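Putative acetyltransferase (Nocardia farcinica, PDB 3D9W) probably transfers acetyl groups from acetyl-CoA to the amino group of arylamines, as other arylamine N-acetyltransferases do. Local coordinates at residues A[163-168]-A[175-180]; A[101-106]-A[191-196]; A[49-54]-A[221-226]. All coordinates share one frame; numbering follows the deposited sequence.

Contact 1: A[163-168]-A[175-180]; sequences FRLERR and DLWVLH
Arg-167 lays the aliphatic part of its side chain across one face of the Trp-177 indole: CG lies 3.5 Å from the centroid of the six-membered ring and 6° off its normal, which identifies a CH-pi contact over the face. The bend at chi2 carries CD to 3.4 Å from OD1 of Asp-175, and that at chi3 sets NE. The opposite charges stay beyond salt-bridge range, with NE of Arg-167 4.1 Å from that OD1, so any attraction is probably modest. Leu-165 takes the rim of the indole instead, its CD2 lying near the ring plane at 3.5 Å from CE3 of Trp-177, while its CG packs against CD1 of Leu-179.

These pairings follow from an antiparallel beta hairpin whose strand directions differ by 169°. Arg-164 with His-180, Glu-166 with Val-178 and Arg-168 with Leu-176 are hydrogen-bonded pairs; Leu-165/Leu-179 and Arg-167/Trp-177 are the non-hydrogen-bonded pairs between them. Of the six backbone bonds, that from Arg-164 N to His-180 O is weak.

On the sheet face bearing Val-178 and His-180, Arg-168 forms a salt bridge with Glu-166, two residues back on its own strand: NE and NH2 each lie 3.0 Å from OE2 of Glu-166, which lies practically in the guanidinium plane. Both donors converge on OE2, NE at its anti lone pair and NH2 nearly along the C-O axis, which probably restricts rotation of the guanidinium. Held so, the group has one face against Val-178, with CG2 3.8 Å from NE of Arg-168. OE2 of Glu-166 also lies at the edge of the His-180 ring, 3.8 Å from NE2 of His-180.

Farther out, Trp-177 stacks on Phe-193 of the next strand, and Arg-164 makes a cation-pi contact with Trp-187. Tyr-147 packs against both Leu-165 and Leu-179.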
loop_
_atom_site.group_PDB
_atom_site.type_symbol
_atom_site.label_atom_id
_atom_site.label_comp_id
_atom_site.label_asym_id
_atom_site.label_seq_id
_atom_site.Cartn_x
_atom_site.Cartn_y
_atom_site.Cartn_z
ATOM N N PHE A 163 2.474 5.476 -15.927
ATOM C CA PHE A 163 2.398 4.019 -15.841
ATOM C C PHE A 163 2.126 3.343 -17.186
ATOM O O PHE A 163 1.940 3.999 -18.218
ATOM C CB PHE A 163 1.279 3.589 -14.884
ATOM C CG PHE A 163 1.436 4.098 -13.486
ATOM C CD1 PHE A 163 2.224 3.420 -12.570
ATOM C CD2 PHE A 163 0.789 5.260 -13.083
ATOM C CE1 PHE A 163 2.364 3.894 -11.263
ATOM C CE2 PHE A 163 0.922 5.742 -11.784
ATOM C CZ PHE A 163 1.712 5.057 -10.872
ATOM N N ARG A 164 2.087 2.011 -17.128
ATOM C CA ARG A 164 1.831 1.123 -18.263
ATOM C C ARG A 164 1.322 -0.194 -17.696
ATOM O O ARG A 164 2.002 -0.826 -16.894
ATOM C CB ARG A 164 3.115 0.824 -19.047
ATOM C CG ARG A 164 3.610 1.915 -19.962
ATOM C CD ARG A 164 4.979 1.537 -20.537
ATOM N NE ARG A 164 5.565 2.637 -21.305
ATOM C CZ ARG A 164 6.819 2.671 -21.755
ATOM N NH1 ARG A 164 7.643 1.650 -21.513
ATOM N NH2 ARG A 164 7.247 3.729 -22.453
ATOM N N LEU A 165 0.125 -0.597 -18.097
ATOM C CA LEU A 165 -0.425 -1.861 -17.637
ATOM C C LEU A 165 -0.202 -2.834 -18.786
ATOM O O LEU A 165 -0.567 -2.561 -19.935
ATOM C CB LEU A 165 -1.921 -1.749 -17.332
ATOM C CG LEU A 165 -2.414 -2.566 -16.132
ATOM C CD1 LEU A 165 -3.889 -2.869 -16.307
ATOM C CD2 LEU A 165 -1.642 -3.865 -16.003
ATOM N N GLU A 166 0.393 -3.973 -18.472
ATOM C CA GLU A 166 0.691 -4.963 -19.484
ATOM C C GLU A 166 0.062 -6.308 -19.154
ATOM O O GLU A 166 0.051 -6.713 -17.994
ATOM C CB GLU A 166 2.199 -5.085 -19.568
ATOM C CG GLU A 166 2.742 -5.987 -20.626
ATOM C CD GLU A 166 4.125 -5.528 -21.037
ATOM O OE1 GLU A 166 4.207 -4.417 -21.622
ATOM O OE2 GLU A 166 5.116 -6.252 -20.763
ATOM N N ARG A 167 -0.481 -6.984 -20.167
ATOM C CA ARG A 167 -1.086 -8.299 -19.965
ATOM C C ARG A 167 -0.262 -9.369 -20.671
ATOM O O ARG A 167 -0.191 -9.407 -21.896
ATOM C CB ARG A 167 -2.529 -8.362 -20.484
ATOM C CG ARG A 167 -3.353 -9.447 -19.764
ATOM C CD ARG A 167 -3.947 -10.518 -20.676
ATOM N NE ARG A 167 -5.123 -10.045 -21.403
ATOM C CZ ARG A 167 -5.118 -9.696 -22.689
ATOM N NH1 ARG A 167 -3.993 -9.773 -23.398
ATOM N NH2 ARG A 167 -6.233 -9.257 -23.263
ATOM N N ARG A 168 0.367 -10.233 -19.890
ATOM C CA ARG A 168 1.181 -11.295 -20.443
ATOM C C ARG A 168 0.534 -12.633 -20.138
ATOM O O ARG A 168 -0.576 -12.695 -19.596
ATOM C CB ARG A 168 2.581 -11.270 -19.823
ATOM C CG ARG A 168 3.418 -10.057 -20.161
ATOM C CD ARG A 168 4.822 -10.205 -19.571
ATOM N NE ARG A 168 5.571 -8.952 -19.657
ATOM C CZ ARG A 168 6.756 -8.721 -19.087
ATOM N NH1 ARG A 168 7.360 -9.674 -18.371
ATOM N NH2 ARG A 168 7.330 -7.519 -19.214
ATOM N N ASP A 175 -3.220 -15.511 -17.007
ATOM C CA ASP A 175 -2.964 -14.083 -17.105
ATOM C C ASP A 175 -1.851 -13.665 -16.156
ATOM O O ASP A 175 -1.828 -14.075 -14.989
ATOM C CB ASP A 175 -4.212 -13.286 -16.739
ATOM C CG ASP A 175 -5.149 -13.132 -17.892
ATOM O OD1 ASP A 175 -4.716 -13.400 -19.034
ATOM O OD2 ASP A 175 -6.313 -12.730 -17.656
ATOM N N LEU A 176 -0.925 -12.859 -16.659
ATOM C CA LEU A 176 0.147 -12.344 -15.828
ATOM C C LEU A 176 0.225 -10.851 -16.110
ATOM O O LEU A 176 0.728 -10.432 -17.149
ATOM C CB LEU A 176 1.477 -13.016 -16.162
ATOM C CG LEU A 176 2.644 -12.535 -15.292
ATOM C CD1 LEU A 176 2.406 -12.899 -13.822
ATOM C CD2 LEU A 176 3.929 -13.160 -15.803
ATOM N N TRP A 177 -0.295 -10.046 -15.193
ATOM C CA TRP A 177 -0.280 -8.609 -15.385
ATOM C C TRP A 177 0.988 -7.982 -14.843
ATOM O O TRP A 177 1.550 -8.448 -13.851
ATOM C CB TRP A 177 -1.485 -7.962 -14.709
ATOM C CG TRP A 177 -2.797 -8.442 -15.214
ATOM C CD1 TRP A 177 -3.480 -9.555 -14.810
ATOM C CD2 TRP A 177 -3.598 -7.819 -16.213
ATOM N NE1 TRP A 177 -4.665 -9.662 -15.498
ATOM C CE2 TRP A 177 -4.762 -8.606 -16.367
ATOM C CE3 TRP A 177 -3.448 -6.670 -16.998
ATOM C CZ2 TRP A 177 -5.773 -8.278 -17.273
ATOM C CZ3 TRP A 177 -4.447 -6.343 -17.897
ATOM C CH2 TRP A 177 -5.600 -7.146 -18.029
ATOM N N VAL A 178 1.430 -6.915 -15.502
ATOM C CA VAL A 178 2.628 -6.202 -15.092
ATOM C C VAL A 178 2.380 -4.699 -15.136
ATOM O O VAL A 178 2.118 -4.134 -16.198
ATOM C CB VAL A 178 3.815 -6.508 -16.023
ATOM C CG1 VAL A 178 5.114 -6.114 -15.348
ATOM C CG2 VAL A 178 3.821 -7.973 -16.409
ATOM N N LEU A 179 2.449 -4.056 -13.979
ATOM C CA LEU A 179 2.266 -2.617 -13.911
ATOM C C LEU A 179 3.654 -1.990 -13.984
ATOM O O LEU A 179 4.557 -2.403 -13.262
ATOM C CB LEU A 179 1.596 -2.230 -12.597
ATOM C CG LEU A 179 1.234 -0.751 -12.513
ATOM C CD1 LEU A 179 0.038 -0.490 -13.412
ATOM C CD2 LEU A 179 0.920 -0.371 -11.078
ATOM N N HIS A 180 3.825 -1.003 -14.859
ATOM C CA HIS A 180 5.116 -0.333 -15.019
ATOM C C HIS A 180 5.043 1.100 -14.514
ATOM O O HIS A 180 4.130 1.823 -14.859
ATOM C CB HIS A 180 5.521 -0.301 -16.496
ATOM C CG HIS A 180 5.804 -1.648 -17.087
ATOM N ND1 HIS A 180 7.045 -2.243 -17.023
ATOM C CD2 HIS A 180 5.010 -2.505 -17.772
ATOM C CE1 HIS A 180 7.004 -3.407 -17.648
ATOM N NE2 HIS A 180 5.781 -3.590 -18.111
#

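Contact 2: A[101-106]-A[191-196]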
loop_
_atom_site.group_PDB
_atom_site.type_symbol
_atom_site.label_atom_id
_atom_site.label_comp_id
_atom_site.label_asym_id
_atom_site.label_seq_id
_atom_site.Cartn_x
_atom_site.Cartn_y
_atom_site.Cartn_z
ATOM N N THR A 101 -13.119 -7.749 -4.511
ATOM C CA THR A 101 -12.523 -9.075 -4.642
ATOM C C THR A 101 -11.008 -8.859 -4.595
ATOM O O THR A 101 -10.509 -7.861 -5.092
ATOM C CB THR A 101 -12.973 -9.723 -5.983
ATOM O OG1 THR A 101 -12.306 -10.974 -6.185
ATOM C CG2 THR A 101 -12.678 -8.800 -7.125
ATOM N N GLY A 102 -10.270 -9.780 -3.996
ATOM C CA GLY A 102 -8.841 -9.566 -3.890
ATOM C C GLY A 102 -7.907 -10.312 -4.809
ATOM O O GLY A 102 -8.253 -11.332 -5.386
ATOM N N HIS A 103 -6.703 -9.767 -4.933
ATOM C CA HIS A 103 -5.634 -10.341 -5.746
ATOM C C HIS A 103 -4.314 -10.145 -5.004
ATOM O O HIS A 103 -4.219 -9.349 -4.069
ATOM C CB HIS A 103 -5.523 -9.655 -7.115
ATOM C CG HIS A 103 -6.702 -9.868 -8.017
ATOM N ND1 HIS A 103 -7.444 -11.028 -8.020
ATOM C CD2 HIS A 103 -7.221 -9.091 -8.999
ATOM C CE1 HIS A 103 -8.366 -10.959 -8.964
ATOM N NE2 HIS A 103 -8.251 -9.794 -9.574
ATOM N N THR A 104 -3.297 -10.883 -5.423
ATOM C CA THR A 104 -1.985 -10.782 -4.812
ATOM C C THR A 104 -0.949 -10.675 -5.907
ATOM O O THR A 104 -1.010 -11.376 -6.914
ATOM C CB THR A 104 -1.650 -12.005 -3.957
ATOM O OG1 THR A 104 -2.443 -11.989 -2.767
ATOM C CG2 THR A 104 -0.192 -11.980 -3.566
ATOM N N GLY A 105 0.011 -9.790 -5.705
ATOM C CA GLY A 105 1.042 -9.618 -6.696
ATOM C C GLY A 105 2.417 -9.897 -6.143
ATOM O O GLY A 105 2.598 -10.029 -4.930
ATOM N N ARG A 106 3.381 -10.000 -7.053
ATOM C CA ARG A 106 4.776 -10.240 -6.706
ATOM C C ARG A 106 5.540 -8.978 -7.074
ATOM O O ARG A 106 5.621 -8.614 -8.247
ATOM C CB ARG A 106 5.358 -11.402 -7.512
ATOM C CG ARG A 106 4.620 -12.706 -7.428
ATOM C CD ARG A 106 5.300 -13.709 -8.337
ATOM N NE ARG A 106 4.539 -14.943 -8.528
ATOM C CZ ARG A 106 4.377 -15.880 -7.603
ATOM N NH1 ARG A 106 4.917 -15.741 -6.401
ATOM N NH2 ARG A 106 3.692 -16.971 -7.893
ATOM N N TYR A 191 5.451 -4.495 -10.176
ATOM C CA TYR A 191 5.118 -5.844 -9.759
ATOM C C TYR A 191 4.323 -6.601 -10.803
ATOM O O TYR A 191 4.007 -6.077 -11.859
ATOM C CB TYR A 191 4.305 -5.787 -8.464
ATOM C CG TYR A 191 3.056 -4.913 -8.528
ATOM C CD1 TYR A 191 2.045 -5.154 -9.463
ATOM C CD2 TYR A 191 2.888 -3.843 -7.646
ATOM C CE1 TYR A 191 0.906 -4.348 -9.514
ATOM C CE2 TYR A 191 1.755 -3.038 -7.692
ATOM C CZ TYR A 191 0.772 -3.293 -8.625
ATOM O OH TYR A 191 -0.334 -2.481 -8.669
ATOM N N THR A 192 3.998 -7.846 -10.494
ATOM C CA THR A 192 3.191 -8.658 -11.387
ATOM C C THR A 192 2.084 -9.292 -10.543
ATOM O O THR A 192 2.253 -9.478 -9.342
ATOM C CB THR A 192 4.001 -9.794 -12.024
ATOM O OG1 THR A 192 4.352 -10.757 -11.017
ATOM C CG2 THR A 192 5.252 -9.254 -12.681
ATOM N N PHE A 193 0.950 -9.610 -11.160
ATOM C CA PHE A 193 -0.135 -10.247 -10.423
ATOM C C PHE A 193 -1.053 -11.073 -11.306
ATOM O O PHE A 193 -1.145 -10.845 -12.513
ATOM C CB PHE A 193 -0.966 -9.212 -9.653
ATOM C CG PHE A 193 -1.769 -8.289 -10.524
ATOM C CD1 PHE A 193 -1.198 -7.142 -11.053
ATOM C CD2 PHE A 193 -3.111 -8.540 -10.768
ATOM C CE1 PHE A 193 -1.957 -6.255 -11.800
ATOM C CE2 PHE A 193 -3.876 -7.665 -11.511
ATOM C CZ PHE A 193 -3.304 -6.519 -12.030
ATOM N N THR A 194 -1.719 -12.043 -10.691
ATOM C CA THR A 194 -2.650 -12.904 -11.396
ATOM C C THR A 194 -4.048 -12.486 -10.989
ATOM O O THR A 194 -4.213 -11.611 -10.146
ATOM C CB THR A 194 -2.444 -14.399 -11.036
ATOM O OG1 THR A 194 -2.768 -14.628 -9.657
ATOM C CG2 THR A 194 -1.009 -14.810 -11.303
ATOM N N THR A 195 -5.059 -13.104 -11.581
ATOM C CA THR A 195 -6.418 -12.743 -11.238
ATOM C C THR A 195 -7.066 -13.768 -10.336
ATOM O O THR A 195 -8.288 -13.865 -10.255
ATOM C CB THR A 195 -7.267 -12.566 -12.485
ATOM O OG1 THR A 195 -7.107 -13.709 -13.326
ATOM C CG2 THR A 195 -6.856 -11.308 -13.228
ATOM N N ALA A 196 -6.233 -14.538 -9.654
ATOM C CA ALA A 196 -6.723 -15.552 -8.726
ATOM C C ALA A 196 -7.451 -14.863 -7.567
ATOM O O ALA A 196 -6.902 -13.953 -6.937
ATOM C CB ALA A 196 -5.557 -16.365 -8.189
HETATM O O HOH W 1 0.241 -13.781 -8.489
HETATM O O HOH W 2 -4.355 -12.885 -7.636
#
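His-103 turns one face of its imidazole to the chain leaving strand 188-193: Thr-194 O and Thr-195 CA both lie over that face, the CA 3.8 Å from the ring centroid in a CH-pi contact. Its chi1 (-66°, CG anti to the carbonyl carbon) brings the ring over to the other chain, and chi2 (-33°) turns ND1 to Ala-196 O, to which it donates a hydrogen bond of 3.2 Å. That bond is fairly straight at the hydrogen (154°), although the donor sits well above the carbonyl plane.

At the other end the strands are properly paired. Arg-106 and Thr-192 form an antiparallel hydrogen-bonded pair, with Arg-106 N to Thr-192 O at 2.6 Å and Thr-192 N to Arg-106 O at 2.9 Å. Their side chains share a face, CB of Arg-106 lying 3.7 Å from Thr-192 OG1. Next comes the non-hydrogen-bonded pair Gly-105/Phe-193, where the glycine CA meets the phenylalanine CB at 3.6 Å. This seam joins neighbouring strands of the large antiparallel sheet.

Beyond Phe-193 the ladder gives way to water. Water 2 accepts from Thr-104 N and Thr-194 OG1 and donates to Thr-194 O and Ala-196 O. Direct strand pairing is thus replaced by a solvent bridge and an imidazole donor, and Ala-196 O receives a bond from each.

Contact 3: A[49-54]-A[221-226]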
loop_
_atom_site.group_PDB
_atom_site.type_symbol
_atom_site.label_atom_id
_atom_site.label_comp_id
_atom_site.label_asym_id
_atom_site.label_seq_id
_atom_site.Cartn_x
_atom_site.Cartn_y
_atom_site.Cartn_z
ATOM N N ILE A 49 -2.652 8.301 4.428
ATOM C CA ILE A 49 -2.061 7.282 5.297
ATOM C C ILE A 49 -0.573 7.014 5.080
ATOM O O ILE A 49 -0.146 6.785 3.952
ATOM C CB ILE A 49 -2.806 5.935 5.133
ATOM C CG1 ILE A 49 -4.318 6.159 5.226
ATOM C CG2 ILE A 49 -2.345 4.949 6.198
ATOM C CD1 ILE A 49 -4.764 6.790 6.518
ATOM N N PRO A 50 0.238 7.050 6.157
ATOM C CA PRO A 50 1.676 6.791 6.037
ATOM C C PRO A 50 1.970 5.302 5.783
ATOM O O PRO A 50 1.129 4.437 6.020
ATOM C CB PRO A 50 2.225 7.249 7.394
ATOM C CG PRO A 50 1.276 8.276 7.830
ATOM C CD PRO A 50 -0.054 7.657 7.464
ATOM N N PHE A 51 3.166 5.010 5.295
ATOM C CA PHE A 51 3.564 3.634 5.051
ATOM C C PHE A 51 4.709 3.290 6.004
ATOM O O PHE A 51 5.667 4.047 6.128
ATOM C CB PHE A 51 4.012 3.468 3.609
ATOM C CG PHE A 51 4.469 2.088 3.278
ATOM C CD1 PHE A 51 5.724 1.637 3.682
ATOM C CD2 PHE A 51 3.652 1.235 2.552
ATOM C CE1 PHE A 51 6.159 0.360 3.364
ATOM C CE2 PHE A 51 4.075 -0.045 2.227
ATOM C CZ PHE A 51 5.334 -0.485 2.634
ATOM N N GLU A 52 4.618 2.150 6.679
ATOM C CA GLU A 52 5.665 1.781 7.619
ATOM C C GLU A 52 5.637 0.321 8.025
ATOM O O GLU A 52 4.594 -0.327 7.968
ATOM C CB GLU A 52 5.541 2.630 8.873
ATOM C CG GLU A 52 4.158 2.567 9.451
ATOM C CD GLU A 52 4.176 2.519 10.940
ATOM O OE1 GLU A 52 4.832 1.605 11.471
ATOM O OE2 GLU A 52 3.541 3.384 11.578
ATOM N N ASN A 53 6.795 -0.168 8.457
ATOM C CA ASN A 53 6.968 -1.546 8.899
ATOM C C ASN A 53 7.539 -1.518 10.306
ATOM O O ASN A 53 8.146 -2.487 10.758
ATOM C CB ASN A 53 7.941 -2.281 7.967
ATOM C CG ASN A 53 9.339 -1.662 7.966
ATOM O OD1 ASN A 53 9.488 -0.450 8.142
ATOM N ND2 ASN A 53 10.364 -2.486 7.748
ATOM N N LEU A 54 7.329 -0.409 11.004
ATOM C CA LEU A 54 7.872 -0.249 12.344
ATOM C C LEU A 54 7.544 -1.336 13.377
ATOM O O LEU A 54 8.430 -1.750 14.130
ATOM C CB LEU A 54 7.514 1.135 12.894
ATOM C CG LEU A 54 8.304 2.287 12.267
ATOM C CD1 LEU A 54 8.036 3.564 13.029
ATOM C CD2 LEU A 54 9.786 1.974 12.303
ATOM N N ARG A 221 15.293 -3.565 8.742
ATOM C CA ARG A 221 15.370 -2.138 9.063
ATOM C C ARG A 221 14.118 -1.326 8.715
ATOM O O ARG A 221 13.216 -1.790 8.006
ATOM C CB ARG A 221 16.557 -1.486 8.352
ATOM C CG ARG A 221 16.458 -1.492 6.832
ATOM C CD ARG A 221 17.454 -2.475 6.290
ATOM N NE ARG A 221 17.641 -2.350 4.854
ATOM C CZ ARG A 221 18.613 -2.968 4.183
ATOM N NH1 ARG A 221 19.481 -3.747 4.839
ATOM N NH2 ARG A 221 18.708 -2.818 2.859
ATOM N N PRO A 222 14.055 -0.091 9.218
ATOM C CA PRO A 222 12.931 0.798 8.966
ATOM C C PRO A 222 12.746 1.032 7.478
ATOM O O PRO A 222 13.718 1.164 6.735
ATOM C CB PRO A 222 13.349 2.067 9.685
ATOM C CG PRO A 222 14.030 1.542 10.855
ATOM C CD PRO A 222 14.921 0.476 10.259
ATOM N N PHE A 223 11.490 1.057 7.049
ATOM C CA PHE A 223 11.160 1.322 5.657
ATOM C C PHE A 223 9.859 2.124 5.654
ATOM O O PHE A 223 8.773 1.576 5.849
ATOM C CB PHE A 223 10.991 0.027 4.874
ATOM C CG PHE A 223 10.860 0.243 3.402
ATOM C CD1 PHE A 223 11.947 0.672 2.653
ATOM C CD2 PHE A 223 9.634 0.087 2.773
ATOM C CE1 PHE A 223 11.814 0.949 1.303
ATOM C CE2 PHE A 223 9.489 0.361 1.427
ATOM C CZ PHE A 223 10.579 0.794 0.690
ATOM N N LEU A 224 9.978 3.430 5.443
ATOM C CA LEU A 224 8.819 4.310 5.457
ATOM C C LEU A 224 8.593 5.064 4.150
ATOM O O LEU A 224 9.534 5.512 3.487
ATOM C CB LEU A 224 8.970 5.334 6.583
ATOM C CG LEU A 224 9.516 4.835 7.920
ATOM C CD1 LEU A 224 9.681 5.998 8.881
ATOM C CD2 LEU A 224 8.576 3.791 8.486
ATOM N N GLN A 225 7.332 5.200 3.779
ATOM C CA GLN A 225 6.996 5.947 2.592
ATOM C C GLN A 225 5.854 6.865 2.980
ATOM O O GLN A 225 5.079 6.557 3.883
ATOM C CB GLN A 225 6.542 5.030 1.466
ATOM C CG GLN A 225 7.539 3.998 1.047
ATOM C CD GLN A 225 7.025 3.170 -0.099
ATOM O OE1 GLN A 225 6.953 3.638 -1.237
ATOM N NE2 GLN A 225 6.641 1.933 0.195
ATOM N N ARG A 226 5.784 8.013 2.325
ATOM C CA ARG A 226 4.715 8.968 2.554
ATOM C C ARG A 226 4.422 9.413 1.140
ATOM O O ARG A 226 5.335 9.789 0.402
ATOM C CB ARG A 226 5.189 10.146 3.406
ATOM C CG ARG A 226 4.074 11.101 3.778
ATOM C CD ARG A 226 3.024 10.399 4.608
ATOM N NE ARG A 226 2.026 11.339 5.102
ATOM C CZ ARG A 226 0.927 11.692 4.445
ATOM N NH1 ARG A 226 0.663 11.176 3.254
ATOM N NH2 ARG A 226 0.101 12.581 4.971
HETATM O O HOH W 3 0.835 8.709 2.308
#
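Phe-51 fits its ring beneath the amide of Gln-225, whose NE2 stands 3.4 Å above the plane, over the ring centre. The two side chains run alongside, ring and amide planes 66° apart. Near its CE1 corner the ring is met obliquely by CD2 of Phe-223, 3.5 Å from CE1 of Phe-51, itself at the Phe-223 ring edge. With CG anti to the backbone N (chi1 179°), the Phe-51 ring occupies the hollow bounded by these two residues.

Leu-224 is the reciprocal bump. Its CD2 rests on CB of Glu-52 (3.3 Å) and reaches CG of Leu-54 (4.1 Å), and the two leucine side chains cross at about a right angle.

A single antiparallel bridge, Phe-51 with Gln-225, joins the loop after helix 35-48 to edge strand 223-227 of the four-stranded sheet. Where it stops, the Asn-53 amide takes over: OD1 accepts from Phe-223 N at 2.7 Å, and ND2 donates to Arg-221 O at 2.9 Å and to Phe-218 O.

Outside partners hold further polar ends: Gln-225 bonds His-232 and Phe-139, Glu-52 pairs with Arg-78, and Arg-226 with Asp-268. The chemistry implies a buried seam in which one side-chain amide substitutes for backbone pairing.

Overall arrangement
Contacts 1 and 2 belong to one eight-stranded antiparallel sheet, their centres 11 Å apart, and meet through adjacent strands 175-183 and 188-193. Trp-177 N lies 2.9 Å from Phe-193 O there, a probable backbone hydrogen bond. Contact 3 is separate, its centre 26 Å from that of contact 1 and 22 Å from that of contact 2, on the opposite side of the chain's centre, at the edge of the four-stranded sheet. Along the chain they nest: the 163-168/175-180 hairpin lies within the loop closed by contact 2, and both within that closed by contact 3. In sequence, the large sheet's strands thus fall between the segments of contact 3, which ties the loop after helix 35-48 to the smaller sheet.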